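Local coordinates for protein DJ-1 homolog D (Arabidopsis thaliana, PDB 4OGG) that belongs to the DJ-1/PfpI family, carrying two such domains in one chain, each built on the glutaminase I-like alpha/beta fold, at residues T136-T140 with W152-I156; V100-K105 with I123-T129; V293-K298 with I316-V322. All coordinates share one frame; numbering follows the deposited sequence.

In the fold
Interactions 2 and 3 are equivalent helix-to-helix contacts, one in each DJ-1/PfpI domain, with centres about 51 Å apart on opposite sides of the chain's centre. All three contacts are partly buried. Interactions 2 and 3 are almost entirely aliphatic, with valine, isoleucine and leucine buried against the sheet and a lysine stem along the more exposed margin. Interaction 1, in the same domain as interaction 2, is more open, with Glu-154 exposed, and joins two loops through a hydroxyl-to-carbonyl bond and a bridging water, with an indole-carboxylate bond inside one of them. Interactions 1 and 2 both touch the second subunit, whereas no other chain of the assembly reaches interaction 3.

Interaction 1. Residues T136-T140 with W152-I156; sequences TAYAT and WVEPI
Thr-136 and Trp-152 bring together the two loops, 136-140 and 152-156. The Thr-136 hydroxyl donates from OG1 to Val-153 O at 2.8 Å, arriving almost end-on to the carbonyl, with a C=O...OG1 angle of 176°. Its chi1 of -172° sets OG1 opposite the backbone N and leaves CG2 between N and the carbonyl carbon. Thr-136 OG1 also lies 3.6 Å from Pro-155 CB, while Pro-155 CG rests 3.6 Å from Ala-137 O. Next to the proline, the six-membered end of the indole reaches the backbone: Trp-152 CZ3 is 3.4 Å from Ala-137 N, an oblique approach, and the Ala-137 methyl sits in plane at the ring edge.

Two features hold the indole. Glu-154 N lies over one face near the rim, and Trp-152 NE1 donates to Glu-154 OE1 at 2.8 Å, in the ring plane but well above the carboxylate plane. The bend of Glu-154 at chi2 (66°) helps fold its carboxylate back to NE1 and puts OE2 beside the Ala-139 methyl. A water donates to both OE1 and Ala-139 O, tying the far end of the contact together. Leu-145 and Val-146 of helix 142-147 pack on the indole. Leu-289 of the second subunit packs on Ala-139, so one edge of this loop-to-loop junction in a DJ-1/PfpI domain lies at a subunit interface.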
ATOM      1  N   THR C 136     -15.108   5.840 -29.978  1.00 15.44           N
ATOM      2  CA  THR C 136     -15.526   5.320 -28.686  1.00 14.27           C
ATOM      3  C   THR C 136     -14.424   5.756 -27.727  1.00 15.13           C
ATOM      4  O   THR C 136     -13.470   6.423 -28.134  1.00 12.31           O
ATOM      5  CB  THR C 136     -15.636   3.775 -28.677  1.00 15.51           C
ATOM      6  OG1 THR C 136     -16.237   3.346 -27.447  1.00 13.83           O
ATOM      7  CG2 THR C 136     -14.265   3.135 -28.791  1.00 15.00           C
ATOM      8  N   ALA C 137     -14.557   5.382 -26.462  1.00 13.67           N
ATOM      9  CA  ALA C 137     -13.572   5.729 -25.444  1.00 14.53           C
ATOM     10  C   ALA C 137     -14.070   5.123 -24.152  1.00 14.79           C
ATOM     11  O   ALA C 137     -15.091   4.436 -24.144  1.00 15.39           O
ATOM     12  CB  ALA C 137     -13.477   7.240 -25.298  1.00 14.22           C
ATOM     13  N   TYR C 138     -13.355   5.352 -23.057  1.00 13.62           N
ATOM     14  CA  TYR C 138     -13.841   4.827 -21.795  1.00 13.51           C
ATOM     15  C   TYR C 138     -15.221   5.483 -21.670  1.00 14.10           C
ATOM     16  O   TYR C 138     -15.388   6.655 -22.009  1.00 16.00           O
ATOM     17  CB  TYR C 138     -12.938   5.245 -20.638  1.00 13.59           C
ATOM     18  CG  TYR C 138     -13.236   4.480 -19.376  1.00 14.05           C
ATOM     19  CD1 TYR C 138     -12.954   3.116 -19.285  1.00 15.55           C
ATOM     20  CD2 TYR C 138     -13.841   5.103 -18.286  1.00 15.67           C
ATOM     21  CE1 TYR C 138     -13.269   2.388 -18.141  1.00 16.45           C
ATOM     22  CE2 TYR C 138     -14.164   4.383 -17.136  1.00 17.01           C
ATOM     23  CZ  TYR C 138     -13.874   3.028 -17.071  1.00 16.99           C
ATOM     24  OH  TYR C 138     -14.188   2.312 -15.940  1.00 18.40           O
ATOM     25  N   ALA C 139     -16.209   4.731 -21.200  1.00 14.93           N
ATOM     26  CA  ALA C 139     -17.572   5.245 -21.102  1.00 14.48           C
ATOM     27  C   ALA C 139     -17.735   6.635 -20.481  1.00 14.31           C
ATOM     28  O   ALA C 139     -18.552   7.431 -20.947  1.00 16.14           O
ATOM     29  CB  ALA C 139     -18.456   4.233 -20.359  1.00 15.97           C
ATOM     30  N   THR C 140     -16.953   6.932 -19.444  1.00 16.38           N
ATOM     31  CA  THR C 140     -17.045   8.220 -18.757  1.00 15.60           C
ATOM     32  C   THR C 140     -16.615   9.404 -19.618  1.00 14.87           C
ATOM     33  O   THR C 140     -16.871  10.556 -19.271  1.00 14.76           O
ATOM     34  CB  THR C 140     -16.185   8.229 -17.474  1.00 16.84           C
ATOM     35  OG1 THR C 140     -14.798   8.159 -17.827  1.00 17.35           O
ATOM     36  CG2 THR C 140     -16.536   7.048 -16.586  1.00 17.36           C
ATOM     37  N   TRP C 152     -20.512   9.715 -31.031  1.00 19.22           N
ATOM     38  CA  TRP C 152     -20.197   8.802 -29.945  1.00 18.15           C
ATOM     39  C   TRP C 152     -20.704   7.383 -30.133  1.00 19.00           C
ATOM     40  O   TRP C 152     -21.827   7.159 -30.589  1.00 18.95           O
ATOM     41  CB  TRP C 152     -20.737   9.385 -28.633  1.00 18.02           C
ATOM     42  CG  TRP C 152     -20.621   8.477 -27.450  1.00 18.97           C
ATOM     43  CD1 TRP C 152     -21.647   7.917 -26.746  1.00 19.41           C
ATOM     44  CD2 TRP C 152     -19.414   8.033 -26.820  1.00 16.63           C
ATOM     45  NE1 TRP C 152     -21.157   7.154 -25.715  1.00 18.47           N
ATOM     46  CE2 TRP C 152     -19.788   7.205 -25.737  1.00 17.25           C
ATOM     47  CE3 TRP C 152     -18.051   8.253 -27.065  1.00 14.29           C
ATOM     48  CZ2 TRP C 152     -18.849   6.595 -24.896  1.00 16.38           C
ATOM     49  CZ3 TRP C 152     -17.115   7.645 -26.228  1.00 14.73           C
ATOM     50  CH2 TRP C 152     -17.521   6.827 -25.157  1.00 16.21           C
ATOM     51  N   VAL C 153     -19.850   6.431 -29.776  1.00 18.44           N
ATOM     52  CA  VAL C 153     -20.178   5.017 -29.859  1.00 19.81           C
ATOM     53  C   VAL C 153     -19.961   4.418 -28.473  1.00 19.98           C
ATOM     54  O   VAL C 153     -18.842   4.068 -28.102  1.00 17.90           O
ATOM     55  CB  VAL C 153     -19.273   4.289 -30.877  1.00 20.83           C
ATOM     56  CG1 VAL C 153     -19.599   2.799 -30.894  1.00 22.37           C
ATOM     57  CG2 VAL C 153     -19.466   4.887 -32.263  1.00 20.73           C
ATOM     58  N   GLU C 154     -21.039   4.332 -27.700  1.00 20.16           N
ATOM     59  CA  GLU C 154     -20.978   3.774 -26.355  1.00 21.06           C
ATOM     60  C   GLU C 154     -20.328   2.393 -26.426  1.00 21.39           C
ATOM     61  O   GLU C 154     -20.736   1.552 -27.225  1.00 22.48           O
ATOM     62  CB  GLU C 154     -22.395   3.651 -25.790  1.00 22.03           C
ATOM     63  CG  GLU C 154     -22.475   3.290 -24.315  1.00 23.83           C
ATOM     64  CD  GLU C 154     -21.914   4.375 -23.416  1.00 22.94           C
ATOM     65  OE1 GLU C 154     -22.203   5.565 -23.660  1.00 25.67           O
ATOM     66  OE2 GLU C 154     -21.192   4.038 -22.457  1.00 26.22           O
ATOM     67  N   PRO C 155     -19.293   2.148 -25.607  1.00 21.43           N
ATOM     68  CA  PRO C 155     -18.645   0.833 -25.645  1.00 22.34           C
ATOM     69  C   PRO C 155     -19.523  -0.199 -24.940  1.00 25.31           C
ATOM     70  O   PRO C 155     -19.629  -0.196 -23.714  1.00 26.51           O
ATOM     71  CB  PRO C 155     -17.328   1.082 -24.917  1.00 20.94           C
ATOM     72  CG  PRO C 155     -17.731   2.078 -23.867  1.00 19.35           C
ATOM     73  CD  PRO C 155     -18.630   3.037 -24.635  1.00 19.59           C
ATOM     74  N   ILE C 156     -20.163  -1.068 -25.719  1.00 26.75           N
ATOM     75  CA  ILE C 156     -21.038  -2.094 -25.159  1.00 27.96           C
ATOM     76  C   ILE C 156     -20.227  -3.126 -24.378  1.00 27.50           C
ATOM     77  O   ILE C 156     -20.687  -3.657 -23.366  1.00 28.95           O
ATOM     78  CB  ILE C 156     -21.839  -2.802 -26.272  1.00 30.56           C
ATOM     79  CG1 ILE C 156     -22.800  -3.821 -25.653  1.00 32.51           C
ATOM     80  CG2 ILE C 156     -20.887  -3.474 -27.252  1.00 31.96           C
ATOM     81  CD1 ILE C 156     -23.678  -4.526 -26.664  1.00 36.14           C
TER
HETATM   82  O   HOH W   1     -21.088   7.630 -22.144  1.00 20.44           O

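Interaction 2. Residues V100-K105 with I123-T129; sequences VVELVK and ILAAADT
Val-104 faces Ile-123 and Leu-124 with a different methyl for each. Its CG2 meets Ile-123 CG2 at 3.8 Å and its CG1 meets Leu-124 CD2 at 3.6 Å, and in both pairs the side chains run at about a right angle to one another. With chi1 at 174°, CG1 points away from the backbone N and CG2 away from the carbonyl carbon, which spreads the two methyls over neighbouring residues of the partner helix; Val-104 CG1 also lies 4.0 Å from Ala-127 CB. One turn earlier, Val-100 CG1 touches Ile-123 CG2 at 3.9 Å, again crosswise, so that the isoleucine branch methyl is shared by two valines.

Toward the more exposed margin the packing changes character. Val-101 presents CG1 to the Ala-126 methyl, and Lys-105, extended beyond CG, lays its aliphatic stem along the end of the other helix. Its CG is 3.6 Å from Ala-127 CB and its CE 3.3 Å from Ala-127 O. That helix closes in a Schellman motif, with Asp-128 at positive phi, and the turn brings Thr-129 CG2 beside Lys-105.

Leu-8 of strand 3-8 lies beneath Val-100, Val-104 and Ile-123, Ile-85 of strand 82-85 supports Ile-123 and Leu-124, and helix 90-94 adds Pro-91 and Leu-94 against Ile-123. The contact thus joins helices 98-110 and 121-126 above the central sheet.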
ATOM      1  N   VAL C 100       0.605  20.318 -25.807  1.00 19.06           N
ATOM      2  CA  VAL C 100       0.063  19.001 -26.117  1.00 18.47           C
ATOM      3  C   VAL C 100      -1.095  19.096 -27.107  1.00 18.67           C
ATOM      4  O   VAL C 100      -1.126  18.371 -28.101  1.00 18.64           O
ATOM      5  CB  VAL C 100      -0.409  18.278 -24.835  1.00 18.50           C
ATOM      6  CG1 VAL C 100      -1.161  16.997 -25.198  1.00 18.80           C
ATOM      7  CG2 VAL C 100       0.793  17.944 -23.962  1.00 17.03           C
ATOM      8  N   VAL C 101      -2.052  19.985 -26.844  1.00 19.33           N
ATOM      9  CA  VAL C 101      -3.180  20.139 -27.755  1.00 20.84           C
ATOM     10  C   VAL C 101      -2.653  20.559 -29.124  1.00 20.46           C
ATOM     11  O   VAL C 101      -3.166  20.132 -30.157  1.00 19.36           O
ATOM     12  CB  VAL C 101      -4.195  21.194 -27.247  1.00 23.11           C
ATOM     13  CG1 VAL C 101      -4.770  20.759 -25.906  1.00 24.81           C
ATOM     14  CG2 VAL C 101      -3.530  22.541 -27.115  1.00 27.31           C
ATOM     15  N   GLU C 102      -1.618  21.394 -29.122  1.00 19.84           N
ATOM     16  CA  GLU C 102      -1.006  21.865 -30.359  1.00 21.20           C
ATOM     17  C   GLU C 102      -0.456  20.684 -31.147  1.00 19.68           C
ATOM     18  O   GLU C 102      -0.678  20.570 -32.352  1.00 20.67           O
ATOM     19  CB  GLU C 102       0.139  22.827 -30.052  1.00 22.62           C
ATOM     20  CG  GLU C 102       0.907  23.271 -31.281  1.00 27.46           C
ATOM     21  CD  GLU C 102       2.357  23.579 -30.972  1.00 29.62           C
ATOM     22  OE1 GLU C 102       2.614  24.341 -30.019  1.00 32.48           O
ATOM     23  OE2 GLU C 102       3.241  23.060 -31.685  1.00 33.03           O
ATOM     24  N   LEU C 103       0.268  19.813 -30.453  1.00 19.11           N
ATOM     25  CA  LEU C 103       0.866  18.641 -31.076  1.00 17.96           C
ATOM     26  C   LEU C 103      -0.188  17.735 -31.700  1.00 17.61           C
ATOM     27  O   LEU C 103      -0.046  17.300 -32.846  1.00 16.86           O
ATOM     28  CB  LEU C 103       1.689  17.862 -30.040  1.00 17.49           C
ATOM     29  CG  LEU C 103       2.431  16.606 -30.514  1.00 17.61           C
ATOM     30  CD1 LEU C 103       3.560  16.285 -29.548  1.00 17.90           C
ATOM     31  CD2 LEU C 103       1.466  15.433 -30.619  1.00 18.90           C
ATOM     32  N   VAL C 104      -1.249  17.449 -30.952  1.00 17.23           N
ATOM     33  CA  VAL C 104      -2.305  16.584 -31.457  1.00 17.18           C
ATOM     34  C   VAL C 104      -3.019  17.210 -32.654  1.00 18.69           C
ATOM     35  O   VAL C 104      -3.304  16.533 -33.641  1.00 18.78           O
ATOM     36  CB  VAL C 104      -3.325  16.260 -30.339  1.00 16.01           C
ATOM     37  CG1 VAL C 104      -4.502  15.478 -30.902  1.00 18.50           C
ATOM     38  CG2 VAL C 104      -2.636  15.450 -29.253  1.00 14.82           C
ATOM     39  N   LYS C 105      -3.295  18.504 -32.574  1.00 20.72           N
ATOM     40  CA  LYS C 105      -3.965  19.187 -33.672  1.00 23.96           C
ATOM     41  C   LYS C 105      -3.119  19.100 -34.936  1.00 25.13           C
ATOM     42  O   LYS C 105      -3.628  18.808 -36.017  1.00 25.51           O
ATOM     43  CB  LYS C 105      -4.212  20.654 -33.314  1.00 24.93           C
ATOM     44  CG  LYS C 105      -5.227  20.857 -32.204  1.00 27.33           C
ATOM     45  CD  LYS C 105      -5.309  22.322 -31.812  1.00 29.04           C
ATOM     46  CE  LYS C 105      -6.300  22.554 -30.684  1.00 31.75           C
ATOM     47  NZ  LYS C 105      -6.359  23.992 -30.293  1.00 32.16           N
ATOM     48  N   ILE C 123      -7.977  14.298 -24.653  1.00 13.18           N
ATOM     49  CA  ILE C 123      -7.062  15.201 -25.337  1.00 13.08           C
ATOM     50  C   ILE C 123      -7.580  15.546 -26.735  1.00 13.48           C
ATOM     51  O   ILE C 123      -7.426  16.671 -27.200  1.00 13.33           O
ATOM     52  CB  ILE C 123      -5.654  14.586 -25.438  1.00 13.11           C
ATOM     53  CG1 ILE C 123      -5.152  14.225 -24.036  1.00 13.10           C
ATOM     54  CG2 ILE C 123      -4.695  15.582 -26.085  1.00 14.31           C
ATOM     55  CD1 ILE C 123      -3.840  13.460 -24.013  1.00 13.92           C
ATOM     56  N   LEU C 124      -8.196  14.576 -27.406  1.00 13.92           N
ATOM     57  CA  LEU C 124      -8.746  14.822 -28.738  1.00 12.37           C
ATOM     58  C   LEU C 124      -9.909  15.805 -28.628  1.00 15.15           C
ATOM     59  O   LEU C 124     -10.111  16.649 -29.503  1.00 16.49           O
ATOM     60  CB  LEU C 124      -9.230  13.512 -29.371  1.00 13.86           C
ATOM     61  CG  LEU C 124      -8.176  12.409 -29.526  1.00 15.06           C
ATOM     62  CD1 LEU C 124      -8.793  11.209 -30.230  1.00 17.77           C
ATOM     63  CD2 LEU C 124      -6.992  12.936 -30.318  1.00 16.64           C
ATOM     64  N   ALA C 125     -10.677  15.690 -27.547  1.00 13.37           N
ATOM     65  CA  ALA C 125     -11.801  16.588 -27.331  1.00 14.42           C
ATOM     66  C   ALA C 125     -11.268  18.002 -27.127  1.00 14.10           C
ATOM     67  O   ALA C 125     -11.805  18.959 -27.683  1.00 15.21           O
ATOM     68  CB  ALA C 125     -12.606  16.151 -26.113  1.00 16.63           C
ATOM     69  N   ALA C 126     -10.207  18.129 -26.334  1.00 14.14           N
ATOM     70  CA  ALA C 126      -9.609  19.433 -26.065  1.00 15.82           C
ATOM     71  C   ALA C 126      -8.993  20.037 -27.325  1.00 17.28           C
ATOM     72  O   ALA C 126      -8.982  21.256 -27.494  1.00 18.91           O
ATOM     73  CB  ALA C 126      -8.549  19.313 -24.971  1.00 15.11           C
ATOM     74  N   ALA C 127      -8.480  19.183 -28.207  1.00 17.86           N
ATOM     75  CA  ALA C 127      -7.870  19.642 -29.454  1.00 18.56           C
ATOM     76  C   ALA C 127      -8.942  19.930 -30.503  1.00 19.80           C
ATOM     77  O   ALA C 127      -8.640  20.417 -31.598  1.00 20.00           O
ATOM     78  CB  ALA C 127      -6.898  18.589 -29.977  1.00 19.64           C
ATOM     79  N   ASP C 128     -10.191  19.621 -30.159  1.00 19.19           N
ATOM     80  CA  ASP C 128     -11.333  19.827 -31.047  1.00 20.01           C
ATOM     81  C   ASP C 128     -11.099  19.122 -32.380  1.00 20.20           C
ATOM     82  O   ASP C 128     -11.248  19.717 -33.450  1.00 21.69           O
ATOM     83  CB  ASP C 128     -11.563  21.327 -31.263  1.00 21.35           C
ATOM     84  CG  ASP C 128     -12.831  21.621 -32.045  1.00 24.73           C
ATOM     85  OD1 ASP C 128     -13.862  20.964 -31.785  1.00 26.53           O
ATOM     86  OD2 ASP C 128     -12.799  22.523 -32.909  1.00 26.36           O
ATOM     87  N   THR C 129     -10.738  17.846 -32.306  1.00 19.19           N
ATOM     88  CA  THR C 129     -10.469  17.061 -33.503  1.00 20.58           C
ATOM     89  C   THR C 129     -11.399  15.862 -33.666  1.00 20.00           C
ATOM     90  O   THR C 129     -11.079  14.928 -34.400  1.00 21.24           O
ATOM     91  CB  THR C 129      -9.013  16.547 -33.505  1.00 22.03           C
ATOM     92  OG1 THR C 129      -8.796  15.713 -32.357  1.00 21.44           O
ATOM     93  CG2 THR C 129      -8.034  17.714 -33.463  1.00 21.12           C
TER

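Interaction 3. Residues V293-K298 with I316-V322; sequences VLNIVK and ILAAAGV
Val-297 packs into the angle between Ile-316, Leu-317 and Val-322. Its CG1 presses on Leu-317 CD2 at 3.4 Å, closer than usual van der Waals contact, and the two side chains cross at about a right angle. Val-297 CG1 also touches Val-322 CG2 at 3.8 Å, while Val-297 CG2 meets Ile-316 CG2 at the same distance. A chi1 of 174° aims the two methyls of Val-297 at these different partners. Val-293, one turn back, brings its own CG1 crosswise to the Ile-316 branch methyl.

Leu-294 closes the flank mainly through CD2, which lies 3.7 Å from Ile-316 O and 3.9 Å from Ala-319 CB, with Ala-320 CB close by. The axes of the two helical segments are 9.2 Å apart at closest approach and cross at -86°, nearly perpendicular, with Ala-319 and Ala-320 at the crossing. On the other flank the Lys-298 stem stretches past the helix end, CE 3.5 Å from Ala-320 O, and the CA and CG atoms of Lys-298 lie beside Val-322 CG1.

These helices belong to the second DJ-1/PfpI domain, an alpha/beta fold in which helices cover a mostly parallel sheet; the chain runs from helix 291-302 through strand 307-309 into helix 314-320.

The position of Val-322 is set by a Schellman motif. Gly-321 takes a positive phi of 69°, its N bonds back to Ala-318 O, and Val-322 N bonds to Leu-317 O, turning the chain so that the valine faces helix 291-302. Lys-324 NZ holds Gly-321 O from outside the turn. At the start of helix 291-302, Asn-290 OD1 accepts from Val-293 N. Deeper still, Leu-201 of strand 197-201 backs Val-293 and Val-297, and Ile-278 of strand 275-278 backs Ile-316 and Leu-317.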
ATOM      1  N   VAL C 293       2.667 -29.552 -15.475  1.00 28.92           N
ATOM      2  CA  VAL C 293       3.248 -28.417 -16.181  1.00 25.90           C
ATOM      3  C   VAL C 293       4.540 -28.844 -16.866  1.00 25.54           C
ATOM      4  O   VAL C 293       4.798 -28.478 -18.012  1.00 25.71           O
ATOM      5  CB  VAL C 293       3.558 -27.254 -15.210  1.00 25.94           C
ATOM      6  CG1 VAL C 293       4.373 -26.181 -15.920  1.00 23.76           C
ATOM      7  CG2 VAL C 293       2.263 -26.664 -14.679  1.00 23.24           C
ATOM      8  N   LEU C 294       5.350 -29.622 -16.155  1.00 24.85           N
ATOM      9  CA  LEU C 294       6.613 -30.094 -16.704  1.00 25.56           C
ATOM     10  C   LEU C 294       6.372 -30.968 -17.932  1.00 25.11           C
ATOM     11  O   LEU C 294       7.132 -30.917 -18.899  1.00 26.04           O
ATOM     12  CB  LEU C 294       7.386 -30.881 -15.643  1.00 25.14           C
ATOM     13  CG  LEU C 294       7.727 -30.116 -14.358  1.00 26.35           C
ATOM     14  CD1 LEU C 294       8.504 -31.020 -13.418  1.00 26.31           C
ATOM     15  CD2 LEU C 294       8.539 -28.879 -14.696  1.00 26.26           C
ATOM     16  N   ASN C 295       5.308 -31.763 -17.887  1.00 26.94           N
ATOM     17  CA  ASN C 295       4.960 -32.651 -18.995  1.00 27.90           C
ATOM     18  C   ASN C 295       4.659 -31.854 -20.261  1.00 27.44           C
ATOM     19  O   ASN C 295       5.056 -32.243 -21.360  1.00 27.70           O
ATOM     20  CB  ASN C 295       3.744 -33.508 -18.624  1.00 30.02           C
ATOM     21  CG  ASN C 295       4.080 -34.604 -17.627  1.00 32.58           C
ATOM     22  OD1 ASN C 295       3.186 -35.224 -17.049  1.00 34.52           O
ATOM     23  ND2 ASN C 295       5.368 -34.855 -17.430  1.00 33.39           N
ATOM     24  N   ILE C 296       3.959 -30.735 -20.100  1.00 27.68           N
ATOM     25  CA  ILE C 296       3.609 -29.876 -21.229  1.00 26.68           C
ATOM     26  C   ILE C 296       4.871 -29.295 -21.859  1.00 26.54           C
ATOM     27  O   ILE C 296       4.992 -29.229 -23.081  1.00 26.03           O
ATOM     28  CB  ILE C 296       2.684 -28.726 -20.779  1.00 27.74           C
ATOM     29  CG1 ILE C 296       1.354 -29.300 -20.284  1.00 27.00           C
ATOM     30  CG2 ILE C 296       2.455 -27.755 -21.931  1.00 27.84           C
ATOM     31  CD1 ILE C 296       0.446 -28.282 -19.637  1.00 27.62           C
ATOM     32  N   VAL C 297       5.811 -28.881 -21.019  1.00 25.69           N
ATOM     33  CA  VAL C 297       7.064 -28.317 -21.502  1.00 27.32           C
ATOM     34  C   VAL C 297       7.881 -29.357 -22.269  1.00 28.50           C
ATOM     35  O   VAL C 297       8.431 -29.067 -23.332  1.00 29.70           O
ATOM     36  CB  VAL C 297       7.914 -27.779 -20.336  1.00 26.01           C
ATOM     37  CG1 VAL C 297       9.272 -27.324 -20.847  1.00 27.61           C
ATOM     38  CG2 VAL C 297       7.189 -26.623 -19.662  1.00 27.44           C
ATOM     39  N   LYS C 298       7.964 -30.564 -21.720  1.00 29.57           N
ATOM     40  CA  LYS C 298       8.713 -31.642 -22.355  1.00 30.97           C
ATOM     41  C   LYS C 298       8.116 -31.969 -23.719  1.00 31.52           C
ATOM     42  O   LYS C 298       8.841 -32.244 -24.676  1.00 31.70           O
ATOM     43  CB  LYS C 298       8.696 -32.890 -21.468  1.00 32.19           C
ATOM     44  CG  LYS C 298       9.372 -32.699 -20.118  1.00 34.23           C
ATOM     45  CD  LYS C 298       9.236 -33.943 -19.252  1.00 35.32           C
ATOM     46  CE  LYS C 298       9.880 -33.744 -17.891  1.00 36.12           C
ATOM     47  NZ  LYS C 298       9.721 -34.949 -17.032  1.00 38.37           N
ATOM     48  N   ILE C 316      11.051 -23.209 -14.837  1.00 18.98           N
ATOM     49  CA  ILE C 316      10.223 -24.345 -15.228  1.00 20.45           C
ATOM     50  C   ILE C 316      10.963 -25.241 -16.218  1.00 20.66           C
ATOM     51  O   ILE C 316      10.913 -26.469 -16.118  1.00 21.17           O
ATOM     52  CB  ILE C 316       8.899 -23.868 -15.864  1.00 20.52           C
ATOM     53  CG1 ILE C 316       8.094 -23.065 -14.840  1.00 20.26           C
ATOM     54  CG2 ILE C 316       8.093 -25.064 -16.350  1.00 20.26           C
ATOM     55  CD1 ILE C 316       6.865 -22.388 -15.422  1.00 21.16           C
ATOM     56  N   LEU C 317      11.653 -24.623 -17.172  1.00 21.00           N
ATOM     57  CA  LEU C 317      12.407 -25.369 -18.172  1.00 21.28           C
ATOM     58  C   LEU C 317      13.516 -26.169 -17.496  1.00 23.05           C
ATOM     59  O   LEU C 317      13.757 -27.329 -17.832  1.00 22.15           O
ATOM     60  CB  LEU C 317      13.014 -24.412 -19.202  1.00 20.68           C
ATOM     61  CG  LEU C 317      12.035 -23.500 -19.949  1.00 19.83           C
ATOM     62  CD1 LEU C 317      12.784 -22.745 -21.039  1.00 17.73           C
ATOM     63  CD2 LEU C 317      10.913 -24.322 -20.559  1.00 19.38           C
ATOM     64  N   ALA C 318      14.186 -25.535 -16.539  1.00 22.17           N
ATOM     65  CA  ALA C 318      15.264 -26.179 -15.802  1.00 23.40           C
ATOM     66  C   ALA C 318      14.734 -27.386 -15.034  1.00 23.65           C
ATOM     67  O   ALA C 318      15.351 -28.453 -15.029  1.00 24.76           O
ATOM     68  CB  ALA C 318      15.900 -25.182 -14.839  1.00 23.20           C
ATOM     69  N   ALA C 319      13.584 -27.216 -14.389  1.00 23.76           N
ATOM     70  CA  ALA C 319      12.981 -28.295 -13.616  1.00 24.29           C
ATOM     71  C   ALA C 319      12.535 -29.431 -14.532  1.00 26.25           C
ATOM     72  O   ALA C 319      12.520 -30.599 -14.133  1.00 25.48           O
ATOM     73  CB  ALA C 319      11.793 -27.764 -12.817  1.00 25.15           C
ATOM     74  N   ALA C 320      12.173 -29.082 -15.763  1.00 26.62           N
ATOM     75  CA  ALA C 320      11.725 -30.065 -16.740  1.00 27.75           C
ATOM     76  C   ALA C 320      12.910 -30.810 -17.344  1.00 28.55           C
ATOM     77  O   ALA C 320      12.734 -31.803 -18.049  1.00 29.75           O
ATOM     78  CB  ALA C 320      10.925 -29.378 -17.837  1.00 26.80           C
ATOM     79  N   GLY C 321      14.113 -30.317 -17.069  1.00 28.54           N
ATOM     80  CA  GLY C 321      15.317 -30.944 -17.585  1.00 30.19           C
ATOM     81  C   GLY C 321      15.482 -30.800 -19.085  1.00 31.14           C
ATOM     82  O   GLY C 321      16.233 -31.553 -19.710  1.00 31.68           O
ATOM     83  N   VAL C 322      14.790 -29.826 -19.667  1.00 31.24           N
ATOM     84  CA  VAL C 322      14.860 -29.601 -21.104  1.00 31.79           C
ATOM     85  C   VAL C 322      15.914 -28.573 -21.504  1.00 32.28           C
ATOM     86  O   VAL C 322      15.951 -28.132 -22.651  1.00 32.41           O
ATOM     87  CB  VAL C 322      13.491 -29.146 -21.654  1.00 31.46           C
ATOM     88  CG1 VAL C 322      12.449 -30.221 -21.400  1.00 31.63           C
ATOM     89  CG2 VAL C 322      13.073 -27.838 -20.994  1.00 31.74           C
TER